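Local coordinates for protein glycerol trinitrate reductase (Agrobacterium tumefaciens, PDB 5EPD) that probably acts as an FMN-dependent reductase of the old yellow enzyme family on glycerol trinitrate and related compounds, captured here without its flavin, at residues A[119-124]-A[176-181]; A[144-149]-A[160-165]. One frame throughout, in Å; residues are numbered along the deposited sequence.

Contact 1. Residues A[119-124]-A[176-181]; sequences LQLWHV and DDFRKA
The ring of Phe178 reaches from the helix to the backbone of Leu121, Trp122 and His123. Its edge faces the carbonyl of Leu121: CE1 of Phe178 lies 3.8 Å from Leu121 O, with the oxygen close to the ring plane. His123 comes to the same ring obliquely, its CB 3.8 Å from Phe178 CZ. Trp122 CB is directed away from the helix, and its indole makes no contact with 176-181. Val124 CG1 lies over one face of the indole, 3.5 Å above the plane and offset toward the rim. Trp122 also meets the rings of His196 and Tyr201.

Leu121 is the main partner from the strand. Its CB packs 3.9 Å from Phe178 CD1. Its CG stands anti to the carbonyl carbon (chi1 -59°), and CD2 reaches Ala181 CB at 3.6 Å. Leu121 thus touches two residues almost one helical turn apart. Phe178 CG is likewise anti to its own carbonyl carbon (chi1 -82°), which carries the ring end in toward the strand.

No hydrogen bond crosses between 119-124 and 176-181. The five touching residues are all buried, and the contact rests on apolar packing and on one carbonyl oxygen at the edge of the Phe178 ring. Ile81 also touches both Phe178 and Ala181. The imidazole of His123 has its strongest polar partner in Gln84, whose OE1 bonds with NE2. On another side of the helix, Arg179 NE donates to Asp176 OD1 at 2.6 Å, and Arg179 NH1 pairs with Glu239.

Strand 119-122 and helix 176-181 run nearly antiparallel, at 162°, with their axes 9.4 Å apart. This is the packing of an outer helix on the inner parallel strands of a TIM barrel, the fold of the old yellow enzyme family.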
loop_
_atom_site.group_PDB
_atom_site.type_symbol
_atom_site.label_atom_id
_atom_site.label_comp_id
_atom_site.label_asym_id
_atom_site.label_seq_id
_atom_site.Cartn_x
_atom_site.Cartn_y
_atom_site.Cartn_z
ATOM N N LEU A 119 6.213 2.630 -5.209
ATOM C CA LEU A 119 4.880 2.225 -5.709
ATOM C C LEU A 119 4.320 0.993 -4.961
ATOM O O LEU A 119 4.970 -0.055 -4.847
ATOM C CB LEU A 119 4.927 1.996 -7.228
ATOM C CG LEU A 119 3.638 1.596 -7.953
ATOM C CD1 LEU A 119 3.630 2.004 -9.418
ATOM C CD2 LEU A 119 3.433 0.097 -7.893
ATOM N N GLN A 120 3.096 1.116 -4.456
ATOM C CA GLN A 120 2.444 -0.029 -3.802
ATOM C C GLN A 120 1.675 -0.891 -4.799
ATOM O O GLN A 120 0.637 -0.484 -5.318
ATOM C CB GLN A 120 1.505 0.395 -2.657
ATOM C CG GLN A 120 1.034 -0.782 -1.803
ATOM C CD GLN A 120 -0.055 -0.431 -0.819
ATOM O OE1 GLN A 120 -1.060 0.145 -1.194
ATOM N NE2 GLN A 120 0.113 -0.812 0.417
ATOM N N LEU A 121 2.204 -2.088 -5.033
ATOM C CA LEU A 121 1.621 -3.074 -5.947
ATOM C C LEU A 121 0.385 -3.806 -5.408
ATOM O O LEU A 121 0.438 -4.468 -4.347
ATOM C CB LEU A 121 2.653 -4.148 -6.281
ATOM C CG LEU A 121 3.924 -3.626 -6.929
ATOM C CD1 LEU A 121 4.965 -4.738 -6.899
ATOM C CD2 LEU A 121 3.646 -3.129 -8.341
ATOM N N TRP A 122 -0.685 -3.764 -6.203
ATOM C CA TRP A 122 -1.997 -4.185 -5.773
ATOM C C TRP A 122 -2.594 -5.331 -6.593
ATOM O O TRP A 122 -2.505 -5.349 -7.827
ATOM C CB TRP A 122 -2.907 -2.981 -5.949
ATOM C CG TRP A 122 -4.015 -2.828 -4.992
ATOM C CD1 TRP A 122 -4.268 -3.558 -3.840
ATOM C CD2 TRP A 122 -5.021 -1.819 -5.062
ATOM N NE1 TRP A 122 -5.380 -3.043 -3.197
ATOM C CE2 TRP A 122 -5.850 -1.971 -3.922
ATOM C CE3 TRP A 122 -5.269 -0.771 -5.949
ATOM C CZ2 TRP A 122 -6.931 -1.123 -3.674
ATOM C CZ3 TRP A 122 -6.336 0.067 -5.707
ATOM C CH2 TRP A 122 -7.156 -0.108 -4.579
ATOM N N HIS A 123 -3.228 -6.268 -5.892
ATOM C CA HIS A 123 -4.255 -7.149 -6.464
ATOM C C HIS A 123 -5.356 -7.268 -5.407
ATOM O O HIS A 123 -5.162 -7.903 -4.347
ATOM C CB HIS A 123 -3.691 -8.542 -6.802
ATOM C CG HIS A 123 -4.514 -9.311 -7.786
ATOM N ND1 HIS A 123 -5.890 -9.387 -7.721
ATOM C CD2 HIS A 123 -4.153 -10.057 -8.859
ATOM C CE1 HIS A 123 -6.345 -10.133 -8.711
ATOM N NE2 HIS A 123 -5.309 -10.563 -9.410
ATOM N N VAL A 124 -6.516 -6.689 -5.702
ATOM C CA VAL A 124 -7.634 -6.687 -4.738
ATOM C C VAL A 124 -8.309 -8.030 -4.428
ATOM O O VAL A 124 -9.070 -8.153 -3.456
ATOM C CB VAL A 124 -8.747 -5.698 -5.155
ATOM C CG1 VAL A 124 -8.161 -4.287 -5.257
ATOM C CG2 VAL A 124 -9.459 -6.152 -6.430
ATOM N N ASP A 176 3.639 -13.742 -11.609
ATOM C CA ASP A 176 4.340 -13.094 -12.702
ATOM C C ASP A 176 3.830 -11.691 -13.008
ATOM O O ASP A 176 4.605 -10.841 -13.459
ATOM C CB ASP A 176 4.313 -13.921 -13.982
ATOM C CG ASP A 176 5.436 -13.523 -14.918
ATOM O OD1 ASP A 176 6.601 -13.605 -14.470
ATOM O OD2 ASP A 176 5.175 -13.096 -16.067
ATOM N N ASP A 177 2.539 -11.450 -12.790
ATOM C CA ASP A 177 1.987 -10.094 -12.937
ATOM C C ASP A 177 2.578 -9.142 -11.919
ATOM O O ASP A 177 2.827 -7.991 -12.255
ATOM C CB ASP A 177 0.478 -10.095 -12.784
ATOM C CG ASP A 177 -0.219 -10.840 -13.896
ATOM O OD1 ASP A 177 0.420 -11.043 -14.947
ATOM O OD2 ASP A 177 -1.395 -11.233 -13.709
ATOM N N PHE A 178 2.801 -9.610 -10.683
ATOM C CA PHE A 178 3.543 -8.826 -9.686
ATOM C C PHE A 178 5.002 -8.631 -10.109
ATOM O O PHE A 178 5.551 -7.518 -9.989
ATOM C CB PHE A 178 3.535 -9.482 -8.309
ATOM C CG PHE A 178 2.295 -9.216 -7.503
ATOM C CD1 PHE A 178 2.137 -8.016 -6.816
ATOM C CD2 PHE A 178 1.297 -10.176 -7.392
ATOM C CE1 PHE A 178 0.997 -7.776 -6.046
ATOM C CE2 PHE A 178 0.150 -9.948 -6.631
ATOM C CZ PHE A 178 -0.001 -8.748 -5.948
ATOM N N ARG A 179 5.638 -9.710 -10.570
ATOM C CA ARG A 179 7.037 -9.652 -10.992
ATOM C C ARG A 179 7.200 -8.573 -12.054
ATOM O O ARG A 179 8.069 -7.716 -11.963
ATOM C CB ARG A 179 7.514 -11.000 -11.553
ATOM C CG ARG A 179 9.037 -11.098 -11.655
ATOM C CD ARG A 179 9.522 -12.174 -12.630
ATOM N NE ARG A 179 8.745 -12.181 -13.875
ATOM C CZ ARG A 179 8.970 -11.411 -14.949
ATOM N NH1 ARG A 179 9.978 -10.538 -14.994
ATOM N NH2 ARG A 179 8.173 -11.523 -16.007
ATOM N N LYS A 180 6.352 -8.631 -13.065
ATOM C CA LYS A 180 6.404 -7.710 -14.179
ATOM C C LYS A 180 6.028 -6.307 -13.678
ATOM O O LYS A 180 6.660 -5.308 -14.063
ATOM C CB LYS A 180 5.451 -8.222 -15.269
ATOM C CG LYS A 180 5.532 -7.562 -16.627
ATOM C CD LYS A 180 4.204 -7.779 -17.366
ATOM C CE LYS A 180 3.119 -6.768 -16.944
ATOM N NZ LYS A 180 1.745 -7.347 -16.840
ATOM N N ALA A 181 5.037 -6.217 -12.791
ATOM C CA ALA A 181 4.630 -4.902 -12.277
ATOM C C ALA A 181 5.758 -4.207 -11.494
ATOM O O ALA A 181 5.883 -2.992 -11.550
ATOM C CB ALA A 181 3.346 -4.984 -11.450
#

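Contact 2. Residues A[144-149]-A[160-165]; sequences AIRAEV and VSEPRA
Arg146 holds its CG anti to the backbone N (chi1 -155°), which sends CG and CD along the carbonyl oxygens of Ser161 and Val160. A bend at chi3 then brings the guanidinium edge to Val160 O, which lies near its plane. Glu162 has CG anti to its carbonyl carbon. Its CB is directed away from 144-149, but a bend at chi2 brings the carboxylate back to the Arg146 chain. CD of Arg146 touches Glu162 OE2 at 3.5 Å. The charged ends are farther apart: Arg146 NH1 to Glu162 OE2 is a long salt bridge of 4.0 Å. The guanidinium and carboxylate planes are 56° apart. Glu148 OE2 also pairs with Arg146, but it lies well out of the guanidinium plane, so only charge links them. One arginine thus serves two acids, which would probably ease the repulsion between them.

The direct hydrogen bond between the segments runs from Val160 N to Val149 O, 3.1 Å long and nearly straight at 171°. A water adds a second link. It accepts from Ala147 N and donates to Ser161 O.

Val160 makes apolar contacts. Its CG2 is 4.0 Å from Ala147 CB, and its CG1 is 4.2 Å from Val149 CG2. Val160 CG2 also lies 3.4 Å from both Ala147 O and Val149 O. Pro163 lays its ring against the backbone, with CG 3.5 Å from Ile145 O. Ile145 O itself takes a hydrogen bond from Arg126, which packs on Pro163 and Ala147.

The two segments run roughly antiparallel. They flank strands 150-153 and 156-159, so the contact brings together the two ends of the chain portion that holds these strands. Strand 164-165, where the second segment ends, pairs in parallel with strand 140-141.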
loop_
_atom_site.group_PDB
_atom_site.type_symbol
_atom_site.label_atom_id
_atom_site.label_comp_id
_atom_site.label_asym_id
_atom_site.label_seq_id
_atom_site.Cartn_x
_atom_site.Cartn_y
_atom_site.Cartn_z
ATOM N N ALA A 144 -14.240 -19.330 -3.028
ATOM C CA ALA A 144 -15.452 -18.611 -3.457
ATOM C C ALA A 144 -16.303 -18.206 -2.239
ATOM O O ALA A 144 -17.319 -18.826 -1.942
ATOM C CB ALA A 144 -16.258 -19.477 -4.430
ATOM N N ILE A 145 -15.839 -17.193 -1.507
ATOM C CA ILE A 145 -16.562 -16.642 -0.358
ATOM C C ILE A 145 -16.544 -15.132 -0.572
ATOM O O ILE A 145 -15.474 -14.524 -0.611
ATOM C CB ILE A 145 -15.877 -16.948 0.995
ATOM C CG1 ILE A 145 -15.518 -18.433 1.132
ATOM C CG2 ILE A 145 -16.767 -16.500 2.151
ATOM C CD1 ILE A 145 -14.417 -18.725 2.141
ATOM N N ARG A 146 -17.722 -14.539 -0.741
ATOM C CA ARG A 146 -17.860 -13.100 -0.911
ATOM C C ARG A 146 -17.378 -12.380 0.344
ATOM O O ARG A 146 -17.543 -12.876 1.464
ATOM C CB ARG A 146 -19.323 -12.737 -1.137
ATOM C CG ARG A 146 -19.505 -11.437 -1.893
ATOM C CD ARG A 146 -20.970 -11.157 -2.174
ATOM N NE ARG A 146 -21.554 -10.238 -1.199
ATOM C CZ ARG A 146 -22.310 -10.572 -0.156
ATOM N NH1 ARG A 146 -22.607 -11.840 0.107
ATOM N NH2 ARG A 146 -22.767 -9.605 0.643
ATOM N N ALA A 147 -16.775 -11.211 0.155
ATOM C CA ALA A 147 -16.510 -10.323 1.268
ATOM C C ALA A 147 -17.789 -9.515 1.575
ATOM O O ALA A 147 -18.564 -9.197 0.676
ATOM C CB ALA A 147 -15.352 -9.403 0.946
ATOM N N GLU A 148 -17.995 -9.229 2.860
ATOM C CA GLU A 148 -19.072 -8.369 3.359
ATOM C C GLU A 148 -18.647 -6.872 3.389
ATOM O O GLU A 148 -18.709 -6.224 4.444
ATOM C CB GLU A 148 -19.445 -8.821 4.787
ATOM C CG GLU A 148 -19.931 -10.242 4.876
ATOM C CD GLU A 148 -21.123 -10.446 3.980
ATOM O OE1 GLU A 148 -22.199 -9.888 4.302
ATOM O OE2 GLU A 148 -20.977 -11.119 2.936
ATOM N N VAL A 149 -18.189 -6.344 2.250
ATOM C CA VAL A 149 -17.835 -4.931 2.134
ATOM C C VAL A 149 -18.315 -4.349 0.810
ATOM O O VAL A 149 -18.642 -5.077 -0.131
ATOM C CB VAL A 149 -16.313 -4.672 2.306
ATOM C CG1 VAL A 149 -15.788 -5.357 3.575
ATOM C CG2 VAL A 149 -15.509 -5.077 1.066
ATOM N N VAL A 160 -19.409 -5.704 -3.071
ATOM C CA VAL A 160 -18.516 -6.425 -3.959
ATOM C C VAL A 160 -19.199 -7.700 -4.456
ATOM O O VAL A 160 -20.124 -8.213 -3.828
ATOM C CB VAL A 160 -17.154 -6.744 -3.292
ATOM C CG1 VAL A 160 -16.384 -5.440 -3.043
ATOM C CG2 VAL A 160 -17.311 -7.550 -1.987
ATOM N N SER A 161 -18.746 -8.191 -5.603
ATOM C CA SER A 161 -19.351 -9.329 -6.248
ATOM C C SER A 161 -18.847 -10.627 -5.643
ATOM O O SER A 161 -17.783 -10.663 -5.000
ATOM C CB SER A 161 -18.995 -9.312 -7.725
ATOM O OG SER A 161 -19.385 -8.087 -8.329
ATOM N N GLU A 162 -19.620 -11.691 -5.886
ATOM C CA GLU A 162 -19.216 -13.076 -5.620
ATOM C C GLU A 162 -17.944 -13.398 -6.417
ATOM O O GLU A 162 -17.900 -13.176 -7.621
ATOM C CB GLU A 162 -20.327 -14.034 -6.068
ATOM C CG GLU A 162 -21.648 -13.869 -5.317
ATOM C CD GLU A 162 -21.612 -14.453 -3.914
ATOM O OE1 GLU A 162 -20.659 -15.223 -3.624
ATOM O OE2 GLU A 162 -22.543 -14.134 -3.117
ATOM N N PRO A 163 -16.894 -13.895 -5.746
ATOM C CA PRO A 163 -15.687 -14.208 -6.486
ATOM C C PRO A 163 -15.614 -15.667 -6.922
ATOM O O PRO A 163 -16.304 -16.504 -6.366
ATOM C CB PRO A 163 -14.595 -13.949 -5.449
ATOM C CG PRO A 163 -15.229 -14.326 -4.140
ATOM C CD PRO A 163 -16.678 -13.944 -4.280
ATOM N N ARG A 164 -14.719 -15.944 -7.860
ATOM C CA ARG A 164 -14.379 -17.287 -8.338
ATOM C C ARG A 164 -13.074 -17.752 -7.679
ATOM O O ARG A 164 -12.083 -16.997 -7.646
ATOM C CB ARG A 164 -14.222 -17.202 -9.868
ATOM C CG ARG A 164 -13.582 -18.375 -10.608
ATOM C CD ARG A 164 -13.492 -18.093 -12.119
ATOM N NE ARG A 164 -12.308 -17.307 -12.480
ATOM C CZ ARG A 164 -11.047 -17.770 -12.471
ATOM N NH1 ARG A 164 -10.749 -19.023 -12.110
ATOM N NH2 ARG A 164 -10.060 -16.970 -12.802
ATOM N N ALA A 165 -13.057 -18.971 -7.143
ATOM C CA ALA A 165 -11.839 -19.504 -6.520
ATOM C C ALA A 165 -10.793 -19.820 -7.593
ATOM O O ALA A 165 -11.104 -20.494 -8.571
ATOM C CB ALA A 165 -12.162 -20.746 -5.706
HETATM O O HOH W 1 -16.152 -10.452 -2.557
#

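In the fold
The centres of the two contacts are about 21 Å apart and their nearest atoms about 8 Å apart. They do not touch. Both segments of contact 2 fall between the two segments of contact 1. Strand 117-122 comes first, then 144-149, then 160-165, and last helix 171-187, which follows strand 164-165. Contact 1 lies between barrel strand and outer helix, its centre about 11 Å from the centre of the chain. The centre of contact 2 is about 21 Å from it, and that contact is only partly buried. The long connection between the third barrel strand and its outer helix therefore carries extra strands, 150-153 and 156-159, whose ends meet in contact 2.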